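PDB 2BNG: MB2760 from Mycobacterium tuberculosis, which hydrolyses epoxides, in vitro including bulky lipophilic ones such as cholesterol 5,6-oxide and 9,10-epoxystearic acid, although its physiological substrates remain unidentified. Local coordinates for residues A23-L28 with V87-T92; A38-D43 with R58-L63. One frame throughout, in Å; residues are numbered along the deposited sequence.

Contact 1. Residues A23-L28 with V87-T92; sequences AFLNAL and VLTERT
In the active-site region of this limonene-1,2-epoxide hydrolase fold, an NTF2-like curved sheet with helices packed on it, L25 of helix 13-30 meets R91 and T89 of strand 86-97. The contact is small and buried: about 97 Å² in total is covered between 23-28 and 87-92, and the nearest backbone pair, CA of L25 and CA of R91, is still 10.4 Å apart. Side-chain length therefore bridges the gap. L25 turns its CG away from its own carbonyl carbon (chi1 -66°) and sends both methyls to the strand, where the leucine and arginine chains cross at roughly a right angle. CD1 of L25 packs against the aliphatic CD of R91 at 4.0 Å. Its CD2 sits over the centre of one guanidinium face, 4.2 Å above the plane, so the leucine shields that face by nonpolar contact alone.

The R91 chain bends at chi3 (-69°), and its polar end is engaged by acids. NH2 forms salt bridges with both D122 and D93, the residues assigned as proton acceptor (D122) and proton donor (D93), an arrangement consistent with R91 holding the two acids in place. L25 backs R91 with a purely apolar surface and also touches I77 of strand 72-83. V75, V106 and F110 pack around R91 as well. T89 adds a further contact on the strand side: its CG2 lies in the guanidinium plane at the edge, and its OG1 is 4.3 Å from CD1 of L25, a distance of van der Waals packing.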
ATOM      1  N   ALA C  23     -12.789  22.402  20.991  1.00 35.68           N
ATOM      2  CA  ALA C  23     -12.217  21.811  22.213  1.00 35.48           C
ATOM      3  C   ALA C  23     -13.147  22.069  23.410  1.00 34.45           C
ATOM      4  O   ALA C  23     -13.430  21.158  24.199  1.00 34.26           O
ATOM      5  CB  ALA C  23     -10.823  22.328  22.479  1.00 35.89           C
ATOM      6  N   PHE C  24     -13.677  23.284  23.509  1.00 33.49           N
ATOM      7  CA  PHE C  24     -14.564  23.589  24.611  1.00 32.95           C
ATOM      8  C   PHE C  24     -15.868  22.753  24.622  1.00 32.20           C
ATOM      9  O   PHE C  24     -16.248  22.199  25.643  1.00 31.56           O
ATOM     10  CB  PHE C  24     -14.861  25.088  24.679  1.00 32.80           C
ATOM     11  CG  PHE C  24     -16.004  25.421  25.577  1.00 31.41           C
ATOM     12  CD1 PHE C  24     -15.876  25.283  26.952  1.00 29.88           C
ATOM     13  CD2 PHE C  24     -17.225  25.829  25.034  1.00 30.44           C
ATOM     14  CE1 PHE C  24     -16.941  25.562  27.791  1.00 32.02           C
ATOM     15  CE2 PHE C  24     -18.307  26.128  25.849  1.00 32.04           C
ATOM     16  CZ  PHE C  24     -18.172  25.996  27.247  1.00 32.45           C
ATOM     17  N   LEU C  25     -16.536  22.666  23.481  1.00 32.18           N
ATOM     18  CA  LEU C  25     -17.779  21.901  23.366  1.00 32.11           C
ATOM     19  C   LEU C  25     -17.594  20.389  23.568  1.00 32.40           C
ATOM     20  O   LEU C  25     -18.423  19.757  24.237  1.00 32.02           O
ATOM     21  CB  LEU C  25     -18.505  22.226  22.057  1.00 31.60           C
ATOM     22  CG  LEU C  25     -19.014  23.682  22.000  1.00 32.13           C
ATOM     23  CD1 LEU C  25     -19.375  24.048  20.556  1.00 31.49           C
ATOM     24  CD2 LEU C  25     -20.200  23.935  22.948  1.00 29.96           C
ATOM     25  N   ASN C  26     -16.507  19.821  23.045  1.00 32.77           N
ATOM     26  CA  ASN C  26     -16.181  18.432  23.361  1.00 33.32           C
ATOM     27  C   ASN C  26     -15.911  18.278  24.848  1.00 33.23           C
ATOM     28  O   ASN C  26     -16.336  17.304  25.463  1.00 33.48           O
ATOM     29  CB  ASN C  26     -15.019  17.885  22.511  1.00 34.47           C
ATOM     30  CG  ASN C  26     -15.411  17.695  21.032  1.00 36.98           C
ATOM     31  OD1 ASN C  26     -16.475  17.148  20.709  1.00 38.41           O
ATOM     32  ND2 ASN C  26     -14.555  18.159  20.137  1.00 38.79           N
ATOM     33  N   ALA C  27     -15.248  19.261  25.444  1.00 32.97           N
ATOM     34  CA  ALA C  27     -14.942  19.205  26.863  1.00 33.59           C
ATOM     35  C   ALA C  27     -16.193  19.144  27.730  1.00 33.55           C
ATOM     36  O   ALA C  27     -16.223  18.409  28.715  1.00 34.65           O
ATOM     37  CB  ALA C  27     -14.048  20.382  27.283  1.00 33.61           C
ATOM     38  N   LEU C  28     -17.222  19.908  27.362  1.00 33.41           N
ATOM     39  CA  LEU C  28     -18.517  19.866  28.040  1.00 33.69           C
ATOM     40  C   LEU C  28     -19.174  18.497  27.946  1.00 33.94           C
ATOM     41  O   LEU C  28     -19.658  17.953  28.941  1.00 34.46           O
ATOM     42  CB  LEU C  28     -19.479  20.859  27.422  1.00 32.93           C
ATOM     43  CG  LEU C  28     -19.513  22.319  27.810  1.00 34.74           C
ATOM     44  CD1 LEU C  28     -20.600  22.950  26.950  1.00 33.89           C
ATOM     45  CD2 LEU C  28     -19.805  22.504  29.294  1.00 35.74           C
ATOM     46  N   VAL C  87     -16.796  33.126  16.260  1.00 31.63           N
ATOM     47  CA  VAL C  87     -16.997  31.764  15.792  1.00 30.21           C
ATOM     48  C   VAL C  87     -18.506  31.475  15.836  1.00 29.40           C
ATOM     49  O   VAL C  87     -19.190  31.781  16.835  1.00 28.51           O
ATOM     50  CB  VAL C  87     -16.198  30.731  16.666  1.00 30.11           C
ATOM     51  CG1 VAL C  87     -16.524  29.288  16.284  1.00 28.84           C
ATOM     52  CG2 VAL C  87     -14.677  30.992  16.582  1.00 30.20           C
ATOM     53  N   LEU C  88     -19.021  30.914  14.737  1.00 29.04           N
ATOM     54  CA  LEU C  88     -20.438  30.559  14.619  1.00 28.64           C
ATOM     55  C   LEU C  88     -20.594  29.060  14.480  1.00 28.51           C
ATOM     56  O   LEU C  88     -19.766  28.393  13.859  1.00 28.89           O
ATOM     57  CB  LEU C  88     -21.128  31.254  13.432  1.00 28.60           C
ATOM     58  CG  LEU C  88     -21.060  32.784  13.383  1.00 30.55           C
ATOM     59  CD1 LEU C  88     -19.927  33.164  12.472  1.00 31.18           C
ATOM     60  CD2 LEU C  88     -22.353  33.427  12.903  1.00 31.36           C
ATOM     61  N   THR C  89     -21.706  28.543  14.980  1.00 28.08           N
ATOM     62  CA  THR C  89     -21.832  27.140  15.199  1.00 27.72           C
ATOM     63  C   THR C  89     -23.291  26.703  14.915  1.00 27.31           C
ATOM     64  O   THR C  89     -24.237  27.353  15.351  1.00 27.50           O
ATOM     65  CB  THR C  89     -21.297  26.974  16.646  1.00 28.41           C
ATOM     66  OG1 THR C  89     -20.409  25.911  16.795  1.00 29.87           O
ATOM     67  CG2 THR C  89     -22.198  26.785  17.591  1.00 25.49           C
ATOM     68  N   GLU C  90     -23.474  25.661  14.100  1.00 27.11           N
ATOM     69  CA  GLU C  90     -24.798  25.055  13.884  1.00 26.59           C
ATOM     70  C   GLU C  90     -24.742  23.672  14.511  1.00 26.30           C
ATOM     71  O   GLU C  90     -23.937  22.833  14.090  1.00 27.06           O
ATOM     72  CB  GLU C  90     -25.156  24.959  12.391  1.00 27.25           C
ATOM     73  CG  GLU C  90     -26.566  24.399  12.125  1.00 27.19           C
ATOM     74  CD  GLU C  90     -26.802  23.867  10.690  1.00 29.04           C
ATOM     75  OE1 GLU C  90     -25.842  23.502   9.972  1.00 30.78           O
ATOM     76  OE2 GLU C  90     -27.975  23.788  10.276  1.00 29.10           O
ATOM     77  N   ARG C  91     -25.551  23.443  15.542  1.00 25.60           N
ATOM     78  CA  ARG C  91     -25.448  22.222  16.331  1.00 25.89           C
ATOM     79  C   ARG C  91     -26.788  21.563  16.616  1.00 26.57           C
ATOM     80  O   ARG C  91     -27.859  22.156  16.450  1.00 27.14           O
ATOM     81  CB  ARG C  91     -24.734  22.460  17.691  1.00 25.27           C
ATOM     82  CG  ARG C  91     -23.919  23.712  17.797  1.00 25.21           C
ATOM     83  CD  ARG C  91     -22.995  23.717  18.980  1.00 24.77           C
ATOM     84  NE  ARG C  91     -23.643  23.802  20.281  1.00 23.31           N
ATOM     85  CZ  ARG C  91     -23.762  24.917  21.016  1.00 25.21           C
ATOM     86  NH1 ARG C  91     -23.299  26.093  20.571  1.00 23.06           N
ATOM     87  NH2 ARG C  91     -24.348  24.862  22.233  1.00 22.30           N
ATOM     88  N   THR C  92     -26.697  20.311  17.047  1.00 27.25           N
ATOM     89  CA  THR C  92     -27.754  19.633  17.769  1.00 27.85           C
ATOM     90  C   THR C  92     -27.196  19.361  19.165  1.00 27.62           C
ATOM     91  O   THR C  92     -26.107  18.811  19.315  1.00 27.68           O
ATOM     92  CB  THR C  92     -28.151  18.313  17.093  1.00 28.67           C
ATOM     93  OG1 THR C  92     -28.553  18.564  15.733  1.00 30.79           O
ATOM     94  CG2 THR C  92     -29.313  17.686  17.811  1.00 28.48           C
TER

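Contact 2. Residues A38-D43 with R58-L63; sequences AALGDD and RRTATL
L40 and T60 cross at about a right angle, whereas D42 and R58 run side by side and point the same way; these two orientations divide the contact into an apolar inner half and a polar outer half. In the inner half, L40, the first residue to leave helical geometry after helix 33-39, directs its side chain at helix 57-65. Its CD1 does all the touching there, lying 4.1 Å from CG2 of T60 and 4.2 Å from CB of A61. The threonine methyl faces the leucine because T60 holds CG2 opposite its backbone N, while OG1, on the N side (chi1 -61°), is hydrogen-bonded to the carbonyl of G56. L44, Y46 and I54 surround T60, and F24 of helix 13-30 packs on L40, so this half belongs to the protein interior.

The outer half is solvent-exposed. The R58 chain is extended from CG to NE and comes alongside the D42 carboxylate, with OD2 of D42 3.7 Å from NE of R58 in a long salt bridge. OD2 is also 4.0 Å from NH2 of R58, and the two flat groups are inclined by 45°, so they are not coplanar, and at these distances neither approach is a hydrogen bond. Next to this charge pair a water joins the backbones: it donates to O of D42 at 2.8 Å and accepts from N of R58 at 3.2 Å. With no direct hydrogen bond between the segments, cohesion probably rests mainly on the nonpolar packing of L40 and on the water bridge, while the long, exposed ion pair is likely to contribute only modestly.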
ATOM      1  N   ALA C  38      -9.917  26.029  31.746  1.00 44.40           N
ATOM      2  CA  ALA C  38      -8.902  26.688  30.936  1.00 44.56           C
ATOM      3  C   ALA C  38      -9.509  27.451  29.745  1.00 43.34           C
ATOM      4  O   ALA C  38      -8.954  28.469  29.327  1.00 44.57           O
ATOM      5  CB  ALA C  38      -7.882  25.677  30.457  1.00 44.63           C
ATOM      6  N   ALA C  39     -10.646  26.973  29.218  1.00 41.07           N
ATOM      7  CA  ALA C  39     -11.227  27.525  27.987  1.00 39.37           C
ATOM      8  C   ALA C  39     -11.963  28.850  28.200  1.00 39.10           C
ATOM      9  O   ALA C  39     -12.090  29.638  27.267  1.00 39.05           O
ATOM     10  CB  ALA C  39     -12.154  26.514  27.332  1.00 37.56           C
ATOM     11  N   LEU C  40     -12.441  29.112  29.416  1.00 38.85           N
ATOM     12  CA  LEU C  40     -13.354  30.247  29.618  1.00 38.03           C
ATOM     13  C   LEU C  40     -12.640  31.450  30.197  1.00 39.74           C
ATOM     14  O   LEU C  40     -12.029  31.366  31.251  1.00 40.81           O
ATOM     15  CB  LEU C  40     -14.551  29.861  30.497  1.00 36.72           C
ATOM     16  CG  LEU C  40     -15.465  28.725  30.011  1.00 34.75           C
ATOM     17  CD1 LEU C  40     -16.569  28.440  31.041  1.00 32.10           C
ATOM     18  CD2 LEU C  40     -16.059  29.011  28.631  1.00 31.87           C
ATOM     19  N   GLY C  41     -12.714  32.573  29.494  1.00 40.28           N
ATOM     20  CA  GLY C  41     -12.100  33.800  29.954  1.00 42.16           C
ATOM     21  C   GLY C  41     -12.725  34.315  31.243  1.00 43.27           C
ATOM     22  O   GLY C  41     -13.917  34.117  31.496  1.00 42.06           O
ATOM     23  N   ASP C  42     -11.915  34.990  32.053  1.00 45.55           N
ATOM     24  CA  ASP C  42     -12.381  35.596  33.305  1.00 47.33           C
ATOM     25  C   ASP C  42     -13.610  36.496  33.170  1.00 46.61           C
ATOM     26  O   ASP C  42     -14.478  36.475  34.032  1.00 46.49           O
ATOM     27  CB  ASP C  42     -11.250  36.340  34.004  1.00 49.95           C
ATOM     28  CG  ASP C  42     -10.274  35.396  34.697  1.00 52.65           C
ATOM     29  OD1 ASP C  42      -9.192  35.858  35.131  1.00 57.16           O
ATOM     30  OD2 ASP C  42     -10.575  34.186  34.813  1.00 53.34           O
ATOM     31  N   ASP C  43     -13.701  37.246  32.078  1.00 46.41           N
ATOM     32  CA  ASP C  43     -14.864  38.089  31.838  1.00 46.19           C
ATOM     33  C   ASP C  43     -15.872  37.547  30.828  1.00 43.76           C
ATOM     34  O   ASP C  43     -16.584  38.314  30.173  1.00 43.99           O
ATOM     35  CB  ASP C  43     -14.420  39.473  31.451  1.00 48.02           C
ATOM     36  CG  ASP C  43     -13.854  40.226  32.627  1.00 53.36           C
ATOM     37  OD1 ASP C  43     -14.033  41.445  32.671  1.00 58.40           O
ATOM     38  OD2 ASP C  43     -13.247  39.634  33.544  1.00 57.01           O
ATOM     39  N   ARG C  58     -15.193  31.876  35.753  1.00 44.64           N
ATOM     40  CA  ARG C  58     -15.163  31.008  36.935  1.00 45.82           C
ATOM     41  C   ARG C  58     -16.476  30.626  37.532  1.00 45.16           C
ATOM     42  O   ARG C  58     -16.644  29.511  38.011  1.00 44.93           O
ATOM     43  CB  ARG C  58     -14.447  31.694  38.033  1.00 48.17           C
ATOM     44  CG  ARG C  58     -13.106  31.625  37.772  1.00 49.74           C
ATOM     45  CD  ARG C  58     -12.592  32.583  38.613  1.00 55.29           C
ATOM     46  NE  ARG C  58     -11.312  32.696  38.161  1.00 59.35           N
ATOM     47  CZ  ARG C  58     -10.595  31.640  38.187  1.00 59.08           C
ATOM     48  NH1 ARG C  58     -11.089  30.507  38.667  1.00 58.13           N
ATOM     49  NH2 ARG C  58      -9.417  31.765  37.748  1.00 59.14           N
ATOM     50  N   ARG C  59     -17.383  31.579  37.559  1.00 45.03           N
ATOM     51  CA  ARG C  59     -18.690  31.297  38.049  1.00 45.14           C
ATOM     52  C   ARG C  59     -19.420  30.334  37.101  1.00 42.78           C
ATOM     53  O   ARG C  59     -20.094  29.417  37.573  1.00 42.27           O
ATOM     54  CB  ARG C  59     -19.431  32.606  38.254  1.00 46.35           C
ATOM     55  CG  ARG C  59     -20.835  32.437  38.690  1.00 49.75           C
ATOM     56  CD  ARG C  59     -21.256  33.607  39.511  1.00 57.38           C
ATOM     57  NE  ARG C  59     -22.551  34.098  39.099  1.00 61.88           N
ATOM     58  CZ  ARG C  59     -22.852  35.378  38.913  1.00 64.99           C
ATOM     59  NH1 ARG C  59     -21.989  36.323  39.132  1.00 66.35           N
ATOM     60  NH2 ARG C  59     -24.040  35.733  38.532  1.00 64.43           N
ATOM     61  N   THR C  60     -19.258  30.530  35.784  1.00 41.18           N
ATOM     62  CA  THR C  60     -19.853  29.629  34.776  1.00 39.03           C
ATOM     63  C   THR C  60     -19.200  28.242  34.812  1.00 38.61           C
ATOM     64  O   THR C  60     -19.897  27.216  34.766  1.00 37.29           O
ATOM     65  CB  THR C  60     -19.764  30.222  33.347  1.00 38.41           C
ATOM     66  OG1 THR C  60     -20.495  31.452  33.303  1.00 38.13           O
ATOM     67  CG2 THR C  60     -20.330  29.259  32.301  1.00 34.76           C
ATOM     68  N   ALA C  61     -17.867  28.233  34.911  1.00 39.24           N
ATOM     69  CA  ALA C  61     -17.087  27.003  34.977  1.00 39.23           C
ATOM     70  C   ALA C  61     -17.495  26.108  36.147  1.00 40.03           C
ATOM     71  O   ALA C  61     -17.660  24.897  35.960  1.00 39.28           O
ATOM     72  CB  ALA C  61     -15.608  27.299  35.010  1.00 39.85           C
ATOM     73  N   THR C  62     -17.679  26.691  37.340  1.00 41.44           N
ATOM     74  CA  THR C  62     -18.060  25.856  38.489  1.00 42.48           C
ATOM     75  C   THR C  62     -19.549  25.489  38.484  1.00 42.08           C
ATOM     76  O   THR C  62     -19.932  24.425  38.981  1.00 42.05           O
ATOM     77  CB  THR C  62     -17.557  26.369  39.902  1.00 44.52           C
ATOM     78  OG1 THR C  62     -18.183  27.591  40.251  1.00 44.49           O
ATOM     79  CG2 THR C  62     -16.106  26.655  39.900  1.00 44.97           C
ATOM     80  N   LEU C  63     -20.379  26.342  37.889  1.00 41.77           N
ATOM     81  CA  LEU C  63     -21.781  25.983  37.653  1.00 41.76           C
ATOM     82  C   LEU C  63     -21.880  24.708  36.809  1.00 40.64           C
ATOM     83  O   LEU C  63     -22.604  23.765  37.163  1.00 40.16           O
ATOM     84  CB  LEU C  63     -22.512  27.112  36.940  1.00 41.52           C
ATOM     85  CG  LEU C  63     -24.019  27.046  37.087  1.00 44.18           C
ATOM     86  CD1 LEU C  63     -24.441  27.490  38.481  1.00 47.40           C
ATOM     87  CD2 LEU C  63     -24.672  27.923  36.055  1.00 45.45           C
TER
HETATM   88  O   HOH W   1     -14.416  34.903  36.357  1.00 34.49           O

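Overall arrangement
From the N terminus, helix 13-30 supplies 23-28, and contact 1 closes a long loop when the chain returns in strand 86-97 after 58 intervening residues. Contact 2 falls wholly within that interval: 38-43, at the end of helix 33-39, meets 58-63 of helix 57-65 across 14 residues that hold strands 44-48 and 52-55. The loops therefore nest and do not cross. Contact 1 ties helix 13-30 to strand 86-97, an inner strand of the sheet; contact 2 ties helix 57-65 to the short strand 40-41 and the corner that follow helix 33-39. Their centres lie 16 Å apart, yet they touch through F24, whose CE1 is 3.7 Å from CD2 of L40.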